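Putative aldehyde dehydrogenase AldY (Bacillus subtilis, PDB 4DNG) probably oxidises aldehydes to carboxylates with NAD(+) as the oxidant, and may help protect cells against stress caused by ethanol and related compounds. Local coordinates at residues G21-I26 against I35-L40; D25-Y30 against D179-I184; A70-A75 against K192-A197; M116-E121 against I168-S173; T324-L329 against F383-T388. All coordinates share one frame; numbering follows the deposited sequence.

Interaction 1. Residues G21-I26 against I35-L40; sequences GRTEDI and ITTASL
Matching first torsions bring D25 and T37 together: chi1 is -65° in D25 and -69° in T37, setting CG of one and OG1 of the other beside its own backbone N. The two side chains run side by side, and T37 OG1 donates to D25 OD1 at 2.6 Å, arriving from above the carboxylate plane. A short aspartate opposite a beta-branched hydroxyl suits this pair, because the CA atoms of a non-hydrogen-bonded pair lie close, here 4.3 Å apart. T23 and S39 share that face. Between them E24 and A38 form a hydrogen-bonded pair, E24 N reaching A38 O at 2.9 Å and A38 N returning to E24 O with a nearly straight N-H...O angle of 171°. Further along, L40 N donates to R22 O, while I35 N closes the other end on I26 O at 2.8 Å. The bend of R22 at chi3 lays one face of its guanidinium over L40 CD1, 3.5 Å from NH1, while its nitrogens form salt bridges with D210 and E213. On the face opposite T37, I26 CD1 lies 4.4 Å from A38 CB; the E24 carboxylate, on the same face, bonds Q181. Paired backbone bonds, with strand directions 152° apart, are the signature of an antiparallel two-stranded beta hairpin.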
# COMPACT_ATOMS: atom_id res chain seq x y z
N GLY A 21 -20.18 -11.86 28.37
CA GLY A 21 -21.45 -12.42 28.80
C GLY A 21 -22.16 -13.18 27.71
O GLY A 21 -22.93 -14.11 27.98
N ARG A 22 -21.90 -12.81 26.46
CA ARG A 22 -22.65 -13.33 25.32
C ARG A 22 -21.98 -14.58 24.78
O ARG A 22 -20.77 -14.77 24.94
CB ARG A 22 -22.76 -12.26 24.20
CG ARG A 22 -23.75 -11.13 24.46
CD ARG A 22 -24.26 -10.49 23.15
NE ARG A 22 -23.13 -9.92 22.45
CZ ARG A 22 -22.76 -10.20 21.21
NH1 ARG A 22 -23.48 -11.01 20.44
NH2 ARG A 22 -21.67 -9.61 20.75
N THR A 23 -22.77 -15.43 24.14
CA THR A 23 -22.22 -16.64 23.55
C THR A 23 -22.90 -16.93 22.23
O THR A 23 -23.99 -16.41 21.95
CB THR A 23 -22.45 -17.87 24.43
OG1 THR A 23 -23.84 -18.17 24.42
CG2 THR A 23 -22.00 -17.62 25.87
N GLU A 24 -22.26 -17.75 21.41
CA GLU A 24 -22.81 -18.16 20.15
C GLU A 24 -22.56 -19.62 19.92
O GLU A 24 -21.45 -20.12 20.11
CB GLU A 24 -22.18 -17.37 19.01
CG GLU A 24 -22.71 -17.80 17.66
CD GLU A 24 -22.84 -16.65 16.69
OE1 GLU A 24 -22.65 -15.48 17.12
OE2 GLU A 24 -23.16 -16.90 15.51
N ASP A 25 -23.61 -20.31 19.49
CA ASP A 25 -23.50 -21.69 19.09
C ASP A 25 -22.90 -21.78 17.69
O ASP A 25 -23.42 -21.17 16.73
CB ASP A 25 -24.87 -22.34 19.15
CG ASP A 25 -25.42 -22.41 20.56
OD1 ASP A 25 -24.66 -22.13 21.52
OD2 ASP A 25 -26.61 -22.74 20.71
N ILE A 26 -21.80 -22.52 17.57
CA ILE A 26 -21.25 -22.80 16.24
C ILE A 26 -21.97 -24.02 15.72
O ILE A 26 -22.01 -25.06 16.38
CB ILE A 26 -19.72 -23.00 16.26
CG1 ILE A 26 -19.06 -21.79 16.94
CG2 ILE A 26 -19.21 -23.23 14.84
CD1 ILE A 26 -17.55 -21.81 16.96
N ILE A 35 -22.14 -27.67 17.26
CA ILE A 35 -20.81 -28.27 17.34
C ILE A 35 -20.16 -27.93 18.69
O ILE A 35 -19.70 -28.83 19.39
CB ILE A 35 -19.93 -27.83 16.15
CG1 ILE A 35 -20.54 -28.35 14.83
CG2 ILE A 35 -18.47 -28.26 16.35
CD1 ILE A 35 -19.96 -27.73 13.58
N THR A 36 -20.07 -26.63 19.01
CA THR A 36 -19.84 -26.10 20.36
C THR A 36 -20.56 -24.79 20.55
O THR A 36 -21.20 -24.24 19.65
CB THR A 36 -18.40 -25.64 20.62
OG1 THR A 36 -17.79 -25.19 19.39
CG2 THR A 36 -17.61 -26.67 21.28
N THR A 37 -20.34 -24.26 21.75
CA THR A 37 -20.78 -22.93 22.14
C THR A 37 -19.53 -22.12 22.51
O THR A 37 -18.66 -22.58 23.26
CB THR A 37 -21.77 -23.05 23.31
OG1 THR A 37 -22.97 -23.63 22.82
CG2 THR A 37 -22.07 -21.68 23.93
N ALA A 38 -19.42 -20.93 21.97
CA ALA A 38 -18.23 -20.14 22.24
C ALA A 38 -18.64 -18.84 22.88
O ALA A 38 -19.58 -18.17 22.42
CB ALA A 38 -17.44 -19.90 20.97
N SER A 39 -17.93 -18.49 23.95
CA SER A 39 -18.10 -17.21 24.63
C SER A 39 -17.33 -16.13 23.86
O SER A 39 -16.19 -16.36 23.42
CB SER A 39 -17.57 -17.29 26.05
OG SER A 39 -16.18 -17.51 26.03
N LEU A 40 -17.96 -14.97 23.73
CA LEU A 40 -17.46 -13.89 22.90
C LEU A 40 -16.56 -12.96 23.70
O LEU A 40 -16.95 -12.47 24.75
CB LEU A 40 -18.65 -13.10 22.33
CG LEU A 40 -19.59 -13.99 21.50
CD1 LEU A 40 -20.76 -13.19 20.92
CD2 LEU A 40 -18.78 -14.66 20.40

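Interaction 2. Residues D25-Y30 against D179-I184; sequences DILNPY and DIQTAI
The flat carboxamide of Q181 meets strand 23-27 along its edge, both of its polar atoms bonding the backbone that flanks I26. NE2 donates to D25 O at 3.0 Å, the acceptor lying in the amide plane and the N-H...O angle a straight 177°. OE1 in turn accepts from L27 N at 3.3 Å, on a lone pair in the carbonyl plane. A bend at chi2 (-55°) folds the glutamine chain so that the amide can lie along the strand. Glutamine suits the place because one side chain offers a donor and an acceptor, matching the carbonyl and N-H that a strand presents two residues apart. The amide thus occupies the edge of the hairpin away from strand 34-39, to which I26 bonds, with E24 as a second partner of NE2.

Residues 179-184 connect strand 173-177 to helix 183-196, in a beta-alpha-beta crossover that returns to the parallel strand 204-206; the hairpin therefore packs against the entry to the crossover helix. D179 shapes that entry through an Asx turn, OD2 accepting from Q181 N at 2.8 Å and so helping to position the glutamine. At the start of the helix, I184 N bonds E93 of helix 83-94, whose E93 side chain also touches I26.

I26 packs against the turn with both branches. Its CD1, extended by chi2 of -177°, sits 3.3 Å from I180 O and 4.2 Å from A183 CB, while CG2 lies 3.4 Å from Q181 O.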
# COMPACT_ATOMS: atom_id res chain seq x y z
N ASP A 25 -23.61 -20.31 19.49
CA ASP A 25 -23.50 -21.69 19.09
C ASP A 25 -22.90 -21.78 17.69
O ASP A 25 -23.42 -21.17 16.73
CB ASP A 25 -24.87 -22.34 19.15
CG ASP A 25 -25.42 -22.41 20.56
OD1 ASP A 25 -24.66 -22.13 21.52
OD2 ASP A 25 -26.61 -22.74 20.71
N ILE A 26 -21.80 -22.52 17.57
CA ILE A 26 -21.25 -22.80 16.24
C ILE A 26 -21.97 -24.02 15.72
O ILE A 26 -22.01 -25.06 16.38
CB ILE A 26 -19.72 -23.00 16.26
CG1 ILE A 26 -19.06 -21.79 16.94
CG2 ILE A 26 -19.21 -23.23 14.84
CD1 ILE A 26 -17.55 -21.81 16.96
N LEU A 27 -22.54 -23.88 14.53
CA LEU A 27 -23.46 -24.87 14.00
C LEU A 27 -22.90 -25.62 12.79
O LEU A 27 -22.12 -25.09 12.02
CB LEU A 27 -24.80 -24.21 13.63
CG LEU A 27 -25.57 -23.40 14.70
CD1 LEU A 27 -26.94 -22.96 14.16
CD2 LEU A 27 -25.76 -24.14 16.01
N ASN A 28 -23.36 -26.85 12.62
CA ASN A 28 -23.19 -27.54 11.38
C ASN A 28 -24.29 -27.02 10.50
O ASN A 28 -25.43 -26.99 10.89
CB ASN A 28 -23.33 -29.03 11.59
CG ASN A 28 -23.17 -29.81 10.32
OD1 ASN A 28 -23.50 -29.34 9.26
ND2 ASN A 28 -22.66 -31.01 10.43
N PRO A 29 -23.91 -26.57 9.32
CA PRO A 29 -24.83 -25.95 8.37
C PRO A 29 -25.91 -26.88 7.84
O PRO A 29 -26.99 -26.43 7.54
CB PRO A 29 -23.91 -25.52 7.25
CG PRO A 29 -22.65 -25.20 7.94
CD PRO A 29 -22.53 -26.15 9.09
N TYR A 30 -25.58 -28.15 7.65
CA TYR A 30 -26.52 -29.10 7.11
C TYR A 30 -27.71 -29.29 8.01
O TYR A 30 -28.83 -29.28 7.53
CB TYR A 30 -25.82 -30.43 6.96
CG TYR A 30 -26.58 -31.50 6.23
CD1 TYR A 30 -26.68 -31.49 4.86
CD2 TYR A 30 -27.16 -32.55 6.90
CE1 TYR A 30 -27.36 -32.48 4.18
CE2 TYR A 30 -27.83 -33.53 6.23
CZ TYR A 30 -27.93 -33.49 4.87
OH TYR A 30 -28.60 -34.47 4.21
N ASP A 179 -14.31 -15.59 11.40
CA ASP A 179 -15.72 -15.47 11.57
C ASP A 179 -16.05 -16.47 12.68
O ASP A 179 -15.66 -17.66 12.60
CB ASP A 179 -16.42 -15.84 10.26
CG ASP A 179 -17.91 -15.66 10.32
OD1 ASP A 179 -18.46 -15.08 9.37
OD2 ASP A 179 -18.55 -16.09 11.30
N ILE A 180 -16.75 -16.00 13.71
CA ILE A 180 -17.15 -16.88 14.80
C ILE A 180 -17.76 -18.20 14.27
O ILE A 180 -17.44 -19.28 14.78
CB ILE A 180 -18.08 -16.17 15.84
CG1 ILE A 180 -18.31 -17.08 17.09
CG2 ILE A 180 -19.43 -15.77 15.23
CD1 ILE A 180 -17.05 -17.42 17.87
N GLN A 181 -18.59 -18.12 13.23
CA GLN A 181 -19.25 -19.33 12.72
C GLN A 181 -18.28 -20.36 12.16
O GLN A 181 -18.64 -21.51 11.98
CB GLN A 181 -20.40 -19.03 11.75
CG GLN A 181 -21.72 -18.67 12.44
CD GLN A 181 -22.20 -19.72 13.46
OE1 GLN A 181 -22.28 -20.93 13.19
NE2 GLN A 181 -22.53 -19.24 14.65
N THR A 182 -17.04 -19.95 11.89
CA THR A 182 -16.01 -20.89 11.46
C THR A 182 -14.72 -20.68 12.30
O THR A 182 -13.60 -20.71 11.78
CB THR A 182 -15.72 -20.72 9.95
OG1 THR A 182 -15.55 -19.33 9.69
CG2 THR A 182 -16.90 -21.19 9.09
N ALA A 183 -14.89 -20.47 13.60
CA ALA A 183 -13.74 -20.15 14.45
C ALA A 183 -12.82 -21.33 14.71
O ALA A 183 -11.64 -21.14 15.03
CB ALA A 183 -14.21 -19.58 15.77
N ILE A 184 -13.36 -22.55 14.62
CA ILE A 184 -12.56 -23.72 14.89
C ILE A 184 -11.57 -23.94 13.75
O ILE A 184 -10.37 -24.07 13.98
CB ILE A 184 -13.40 -24.98 15.18
CG1 ILE A 184 -14.17 -24.80 16.48
CG2 ILE A 184 -12.50 -26.19 15.37
CD1 ILE A 184 -15.43 -25.61 16.56

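Interaction 3. Residues A70-A75 against K192-A197; sequences AVLQKA and KAFEHA
Helix 65-81 packs here against the C-terminal end of helix 183-196, V71, L72 and A75 meeting F194 and A197. The local axes approach to 8.1 Å, with their N-to-C directions 125° apart. Such closeness is possible because alanines stand where the helices come nearest: A75 and A193 have CA atoms 4.9 Å apart. No hydrogen bond crosses the contact.

The aromatic contact is a CH-pi interaction. A75 CB lies over one face of the F194 ring, 4.1 Å from the centroid and 18° off the ring normal. F194 reaches it because chi1 of -82° sets CG beside the backbone N, directing the ring toward helix 65-81.

Apolar packing adds two contacts at the ring edge. V71 CG1 and L72 CD2 both meet it near the ring plane, the valine at 3.9 Å from CD1. V71 and F194 cross at about a right angle. M161 and I164 of helix 156-169 also press on F194, while L72 leads on to L112 and A115 of helix 98-118.

Contacts of side chains with backbone form the last group. A197, the first residue to leave the helix, puts its CB 3.6 Å from K74 CB and only 3.1 Å from V71 O, which keeps its helical bond from A75 N. A small residue suits so confined a spot. Nearby, the H196 ring presents its edge to the backbone of K74, CD2 standing 4.0 Å from K74 O.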
# COMPACT_ATOMS: atom_id res chain seq x y z
N ALA A 70 11.66 -24.40 12.79
CA ALA A 70 11.21 -25.45 13.71
C ALA A 70 9.73 -25.30 14.11
O ALA A 70 8.95 -26.26 14.08
CB ALA A 70 12.09 -25.49 14.94
N VAL A 71 9.36 -24.07 14.46
CA VAL A 71 7.98 -23.74 14.81
C VAL A 71 7.03 -24.08 13.66
O VAL A 71 5.98 -24.69 13.87
CB VAL A 71 7.89 -22.28 15.29
CG1 VAL A 71 6.49 -21.70 15.17
CG2 VAL A 71 8.40 -22.19 16.72
N LEU A 72 7.42 -23.76 12.44
CA LEU A 72 6.56 -24.00 11.28
C LEU A 72 6.48 -25.46 10.97
O LEU A 72 5.40 -25.95 10.62
CB LEU A 72 7.05 -23.24 10.05
CG LEU A 72 7.14 -21.73 10.23
CD1 LEU A 72 7.94 -21.10 9.08
CD2 LEU A 72 5.77 -21.07 10.40
N GLN A 73 7.62 -26.15 11.09
CA GLN A 73 7.70 -27.58 10.84
C GLN A 73 6.76 -28.32 11.78
O GLN A 73 5.89 -29.06 11.32
CB GLN A 73 9.13 -28.10 11.00
CG GLN A 73 9.96 -28.07 9.72
CD GLN A 73 9.83 -29.34 8.90
OE1 GLN A 73 8.86 -29.54 8.17
NE2 GLN A 73 10.84 -30.20 9.01
N LYS A 74 6.89 -28.09 13.09
CA LYS A 74 6.03 -28.77 14.06
C LYS A 74 4.57 -28.41 13.81
O LYS A 74 3.71 -29.28 13.90
CB LYS A 74 6.47 -28.48 15.48
CG LYS A 74 7.90 -28.93 15.78
CD LYS A 74 8.14 -29.16 17.26
CE LYS A 74 9.57 -29.60 17.53
NZ LYS A 74 10.53 -28.46 17.59
N ALA A 75 4.32 -27.15 13.47
CA ALA A 75 2.98 -26.69 13.06
C ALA A 75 2.44 -27.46 11.83
O ALA A 75 1.40 -28.11 11.94
CB ALA A 75 2.97 -25.18 12.82
N LYS A 192 -3.98 -24.17 18.10
CA LYS A 192 -3.52 -25.43 18.69
C LYS A 192 -2.21 -25.93 18.03
O LYS A 192 -1.30 -26.42 18.70
CB LYS A 192 -4.62 -26.49 18.63
CG LYS A 192 -4.27 -27.80 19.33
CD LYS A 192 -4.60 -27.83 20.81
CE LYS A 192 -3.94 -29.03 21.50
NZ LYS A 192 -4.22 -30.38 20.90
N ALA A 193 -2.14 -25.79 16.71
CA ALA A 193 -0.97 -26.21 15.96
C ALA A 193 0.28 -25.46 16.37
O ALA A 193 1.34 -26.06 16.53
CB ALA A 193 -1.23 -26.03 14.47
N PHE A 194 0.16 -24.14 16.55
CA PHE A 194 1.33 -23.34 16.85
C PHE A 194 1.74 -23.49 18.30
O PHE A 194 2.94 -23.42 18.64
CB PHE A 194 1.12 -21.88 16.45
CG PHE A 194 1.37 -21.63 14.99
CD1 PHE A 194 2.67 -21.52 14.50
CD2 PHE A 194 0.31 -21.56 14.09
CE1 PHE A 194 2.91 -21.31 13.15
CE2 PHE A 194 0.54 -21.35 12.74
CZ PHE A 194 1.83 -21.22 12.27
N GLU A 195 0.74 -23.73 19.15
CA GLU A 195 1.01 -24.02 20.54
C GLU A 195 1.78 -25.34 20.60
O GLU A 195 2.83 -25.43 21.27
CB GLU A 195 -0.29 -24.10 21.35
CG GLU A 195 -0.15 -24.99 22.59
CD GLU A 195 -1.36 -24.95 23.49
OE1 GLU A 195 -2.46 -25.28 23.00
OE2 GLU A 195 -1.20 -24.61 24.68
N HIS A 196 1.29 -26.34 19.89
CA HIS A 196 1.98 -27.63 19.84
C HIS A 196 3.42 -27.41 19.46
O HIS A 196 4.30 -28.13 19.91
CB HIS A 196 1.27 -28.53 18.83
CG HIS A 196 1.93 -29.86 18.64
ND1 HIS A 196 1.73 -30.90 19.48
CD2 HIS A 196 2.82 -30.31 17.66
CE1 HIS A 196 2.44 -31.95 19.06
NE2 HIS A 196 3.11 -31.59 17.94
N ALA A 197 3.67 -26.39 18.65
CA ALA A 197 4.98 -26.16 18.06
C ALA A 197 5.91 -25.30 18.93
O ALA A 197 7.00 -24.92 18.49
CB ALA A 197 4.82 -25.54 16.67

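Interaction 4. Residues M116-E121 against I168-S173; sequences MTYTGE and IALGNS
A Schellman motif ends helix 156-169, and its last turn, A169 with the following L170, packs on Y118 and T119 at the close of helix 98-118. G171 is the C-prime residue; its positive phi of 78° suits glycine and lets G171 N bond I168 O while N172 N reaches back to A167 O. L170 is the first residue to leave the helix, and the end of its side chain reaches the other segment. With chi1 at -63° setting CG beside the backbone N, the leucine branches divide the work: CD2 stands 3.6 Å from Y118 O and 4.3 Å from E121 CB, whereas CD1 reaches Y118 CE1 at 4.4 Å. Y118 O also accepts from E121 N at 2.8 Å. A169 offers its methyl and its carbonyl: CB lies 4.2 Å from Y118 CE1 and 4.0 Å from T119 CG2, and A169 O lies 3.1 Å from T119 CG2. Its smallness lets the two helix ends approach, the CA atoms of T119 and A169 being 4.9 Å apart. T119 is suited by its two different branches, the methyl facing A169 while OG1 bonds A115 O, one turn back along the chain. R68 sends weak bonds to T119 O and A169 O, and V465 packs on Y118, E121 and L170. The positive-phi glycine of the Schellman motif is a standard way to end a helix, here where helices 98-118 and 156-169 meet.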
# COMPACT_ATOMS: atom_id res chain seq x y z
N MET A 116 8.70 -21.65 5.24
CA MET A 116 10.03 -22.11 5.61
C MET A 116 11.13 -21.69 4.63
O MET A 116 12.28 -21.52 5.03
CB MET A 116 10.02 -23.63 5.75
CG MET A 116 9.22 -24.13 6.93
SD MET A 116 9.23 -25.93 6.96
CE MET A 116 7.53 -26.29 7.40
N THR A 117 10.78 -21.51 3.36
CA THR A 117 11.75 -21.15 2.33
C THR A 117 12.20 -19.70 2.45
O THR A 117 13.26 -19.32 1.93
CB THR A 117 11.21 -21.39 0.91
OG1 THR A 117 10.16 -20.46 0.62
CG2 THR A 117 10.70 -22.81 0.75
N TYR A 118 11.42 -18.87 3.14
CA TYR A 118 11.82 -17.47 3.27
C TYR A 118 11.94 -16.93 4.70
O TYR A 118 12.23 -15.75 4.90
CB TYR A 118 10.95 -16.57 2.39
CG TYR A 118 9.47 -16.72 2.58
CD1 TYR A 118 8.87 -16.43 3.80
CD2 TYR A 118 8.66 -17.12 1.53
CE1 TYR A 118 7.51 -16.54 3.98
CE2 TYR A 118 7.29 -17.25 1.69
CZ TYR A 118 6.72 -16.95 2.92
OH TYR A 118 5.37 -17.07 3.12
N THR A 119 11.77 -17.81 5.69
CA THR A 119 12.07 -17.47 7.07
C THR A 119 13.50 -16.91 7.16
O THR A 119 13.80 -16.10 8.03
CB THR A 119 11.99 -18.70 7.99
OG1 THR A 119 11.22 -19.73 7.35
CG2 THR A 119 11.35 -18.33 9.30
N GLY A 120 14.31 -17.29 6.20
CA GLY A 120 15.68 -16.87 6.14
C GLY A 120 15.88 -15.45 5.73
O GLY A 120 16.97 -14.93 5.81
N GLU A 121 14.83 -14.80 5.27
CA GLU A 121 14.96 -13.51 4.62
C GLU A 121 15.34 -12.31 5.47
O GLU A 121 15.61 -11.26 4.92
CB GLU A 121 13.71 -13.20 3.83
CG GLU A 121 13.55 -14.08 2.61
CD GLU A 121 14.63 -13.84 1.61
OE1 GLU A 121 15.76 -13.59 2.03
OE2 GLU A 121 14.36 -13.91 0.40
N ILE A 168 4.36 -14.82 11.07
CA ILE A 168 5.20 -15.46 12.06
C ILE A 168 6.60 -15.80 11.50
O ILE A 168 7.60 -15.64 12.20
CB ILE A 168 4.49 -16.69 12.66
CG1 ILE A 168 3.38 -16.20 13.59
CG2 ILE A 168 5.49 -17.60 13.37
CD1 ILE A 168 2.32 -17.24 13.88
N ALA A 169 6.67 -16.24 10.25
CA ALA A 169 7.94 -16.54 9.61
C ALA A 169 8.90 -15.36 9.63
O ALA A 169 10.11 -15.54 9.77
CB ALA A 169 7.71 -16.97 8.17
N LEU A 170 8.34 -14.16 9.51
CA LEU A 170 9.16 -12.97 9.32
C LEU A 170 9.21 -12.10 10.57
O LEU A 170 9.40 -10.88 10.52
CB LEU A 170 8.67 -12.20 8.08
CG LEU A 170 8.82 -13.01 6.78
CD1 LEU A 170 7.91 -12.51 5.68
CD2 LEU A 170 10.27 -13.03 6.33
N GLY A 171 9.03 -12.76 11.71
CA GLY A 171 9.27 -12.14 13.01
C GLY A 171 8.18 -11.22 13.50
O GLY A 171 8.39 -10.42 14.41
N ASN A 172 7.00 -11.31 12.89
CA ASN A 172 5.87 -10.52 13.36
C ASN A 172 5.07 -11.28 14.41
O ASN A 172 5.28 -12.47 14.63
CB ASN A 172 4.96 -10.13 12.20
CG ASN A 172 5.72 -9.45 11.08
OD1 ASN A 172 6.17 -8.31 11.24
ND2 ASN A 172 5.87 -10.16 9.95
N SER A 173 4.16 -10.58 15.06
CA SER A 173 3.14 -11.19 15.90
C SER A 173 1.80 -10.91 15.23
O SER A 173 1.74 -10.16 14.25
CB SER A 173 3.16 -10.58 17.28
OG SER A 173 2.64 -9.26 17.23

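Interaction 5. Residues T324-L329 against F383-T388; sequences TVVGPL and FAPIAT
P385 takes the middle of the contact, its CG meeting V326 and its CD meeting L329. P385 CG lies 4.0 Å from V326 CG1, and P385 CD lies 3.9 Å from L329 CD2. The leucine's other branch, CD1, touches the methyl of A384 at 4.3 Å. Both V326 and L329 direct their side chains toward the opposite segment; in V326, chi1 of -166° places CG1 opposite the backbone N and sets it against the ring. L329 has an extended chi2 of -172°, so that CD1 meets A384 and CD2 meets P385.

The local backbone helps to set the proline. P385 is the centre of an inverse gamma turn, I386 N bonding A384 O at 2.6 Å, and a proline suits it because the ring already restricts phi to the value required. K279 bonds the carbonyls of both A384 and I386, steadying the turn from the side of helix 268-281. On the other segment, V326 bonds P315 and G317 through its backbone, and L329 bonds N361. L363 of strand 362-369 touches both L329 and P385, while F280 packs on the proline and I335 on the leucine.

The sequence F383-A384-P385 recalls the Phe-Gly-Pro of the aldehyde dehydrogenase family, whose phenylalanine lies by the NAD pocket; here the F383 side chain is about 9 Å from that of E253, the predicted active-site residue. Since the contact itself uses methyls, methylenes and a ring with no hydrogen bond across it, shape and exclusion of water, rather than directional bonding, probably account for most of its stability.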
# COMPACT_ATOMS: atom_id res chain seq x y z
N THR A 324 -20.09 -36.48 -1.56
CA THR A 324 -20.99 -35.35 -1.80
C THR A 324 -20.23 -34.18 -2.40
O THR A 324 -19.09 -33.89 -2.03
CB THR A 324 -21.70 -34.88 -0.52
OG1 THR A 324 -22.33 -35.99 0.12
CG2 THR A 324 -22.76 -33.85 -0.86
N VAL A 325 -20.87 -33.51 -3.35
CA VAL A 325 -20.19 -32.48 -4.10
C VAL A 325 -20.80 -31.15 -3.70
O VAL A 325 -20.07 -30.18 -3.43
CB VAL A 325 -20.28 -32.76 -5.62
CG1 VAL A 325 -19.72 -31.60 -6.43
CG2 VAL A 325 -19.56 -34.06 -5.97
N VAL A 326 -22.12 -31.12 -3.62
CA VAL A 326 -22.83 -29.92 -3.25
C VAL A 326 -23.42 -30.12 -1.86
O VAL A 326 -24.38 -30.89 -1.68
CB VAL A 326 -23.90 -29.54 -4.29
CG1 VAL A 326 -24.38 -28.12 -4.06
CG2 VAL A 326 -23.33 -29.64 -5.69
N GLY A 327 -22.81 -29.45 -0.88
CA GLY A 327 -23.32 -29.46 0.48
C GLY A 327 -24.09 -28.18 0.76
O GLY A 327 -24.46 -27.44 -0.16
N PRO A 328 -24.30 -27.89 2.05
CA PRO A 328 -25.20 -26.82 2.44
C PRO A 328 -24.55 -25.49 2.27
O PRO A 328 -23.33 -25.42 2.21
CB PRO A 328 -25.47 -27.10 3.93
CG PRO A 328 -24.42 -28.07 4.38
CD PRO A 328 -23.60 -28.49 3.20
N LEU A 329 -25.34 -24.43 2.16
CA LEU A 329 -24.75 -23.09 2.23
C LEU A 329 -24.48 -22.74 3.70
O LEU A 329 -25.12 -23.29 4.60
CB LEU A 329 -25.64 -22.04 1.56
CG LEU A 329 -25.79 -22.18 0.04
CD1 LEU A 329 -26.52 -20.98 -0.55
CD2 LEU A 329 -24.43 -22.38 -0.63
N PHE A 383 -21.20 -16.68 -4.22
CA PHE A 383 -20.84 -17.85 -3.48
C PHE A 383 -22.05 -18.70 -3.18
O PHE A 383 -22.38 -18.93 -2.04
CB PHE A 383 -20.09 -17.51 -2.21
CG PHE A 383 -18.89 -18.37 -2.03
CD1 PHE A 383 -17.70 -18.03 -2.61
CD2 PHE A 383 -18.98 -19.55 -1.36
CE1 PHE A 383 -16.59 -18.83 -2.48
CE2 PHE A 383 -17.88 -20.36 -1.22
CZ PHE A 383 -16.68 -20.00 -1.78
N ALA A 384 -22.75 -19.08 -4.24
CA ALA A 384 -23.81 -20.07 -4.21
C ALA A 384 -23.59 -20.93 -5.43
O ALA A 384 -22.93 -20.51 -6.34
CB ALA A 384 -25.14 -19.38 -4.30
N PRO A 385 -24.12 -22.15 -5.46
CA PRO A 385 -23.94 -22.95 -6.68
C PRO A 385 -24.81 -22.46 -7.84
O PRO A 385 -25.70 -23.17 -8.31
CB PRO A 385 -24.27 -24.38 -6.24
CG PRO A 385 -25.06 -24.24 -4.97
CD PRO A 385 -24.93 -22.84 -4.44
N ILE A 386 -24.54 -21.23 -8.28
CA ILE A 386 -25.22 -20.63 -9.42
C ILE A 386 -24.17 -20.28 -10.47
O ILE A 386 -23.18 -19.61 -10.18
CB ILE A 386 -26.02 -19.37 -9.01
CG1 ILE A 386 -27.17 -19.75 -8.08
CG2 ILE A 386 -26.61 -18.67 -10.24
CD1 ILE A 386 -27.54 -18.64 -7.11
N ALA A 387 -24.40 -20.78 -11.68
CA ALA A 387 -23.52 -20.49 -12.82
C ALA A 387 -24.28 -19.65 -13.83
O ALA A 387 -25.50 -19.78 -13.97
CB ALA A 387 -23.02 -21.78 -13.46
N THR A 388 -23.54 -18.78 -14.52
CA THR A 388 -24.11 -17.91 -15.54
C THR A 388 -23.23 -17.98 -16.81
O THR A 388 -22.02 -17.73 -16.77
CB THR A 388 -24.25 -16.46 -15.03
OG1 THR A 388 -24.95 -16.44 -13.78
CG2 THR A 388 -25.00 -15.60 -16.03

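How the interactions relate
Interactions 1 and 2 are one continuous unit: they share D25 and I26, and E24 OE2 of the first meets Q181 NE2 of the second at 2.6 Å, probably a hydrogen bond. Helix 183-196 then carries the path to interaction 3, whose centre is about 24 Å from that of interaction 2. Interaction 4 is nested within the chain loop closed by interaction 3 and touches it, Q73 CG lying 3.6 Å from M116 SD. Interaction 5 stands apart, its centre about 37 Å from that of interaction 4, yet P328 CG packs 3.5 Å from Y30 N of interaction 2. It alone lies near the predicted catalytic region.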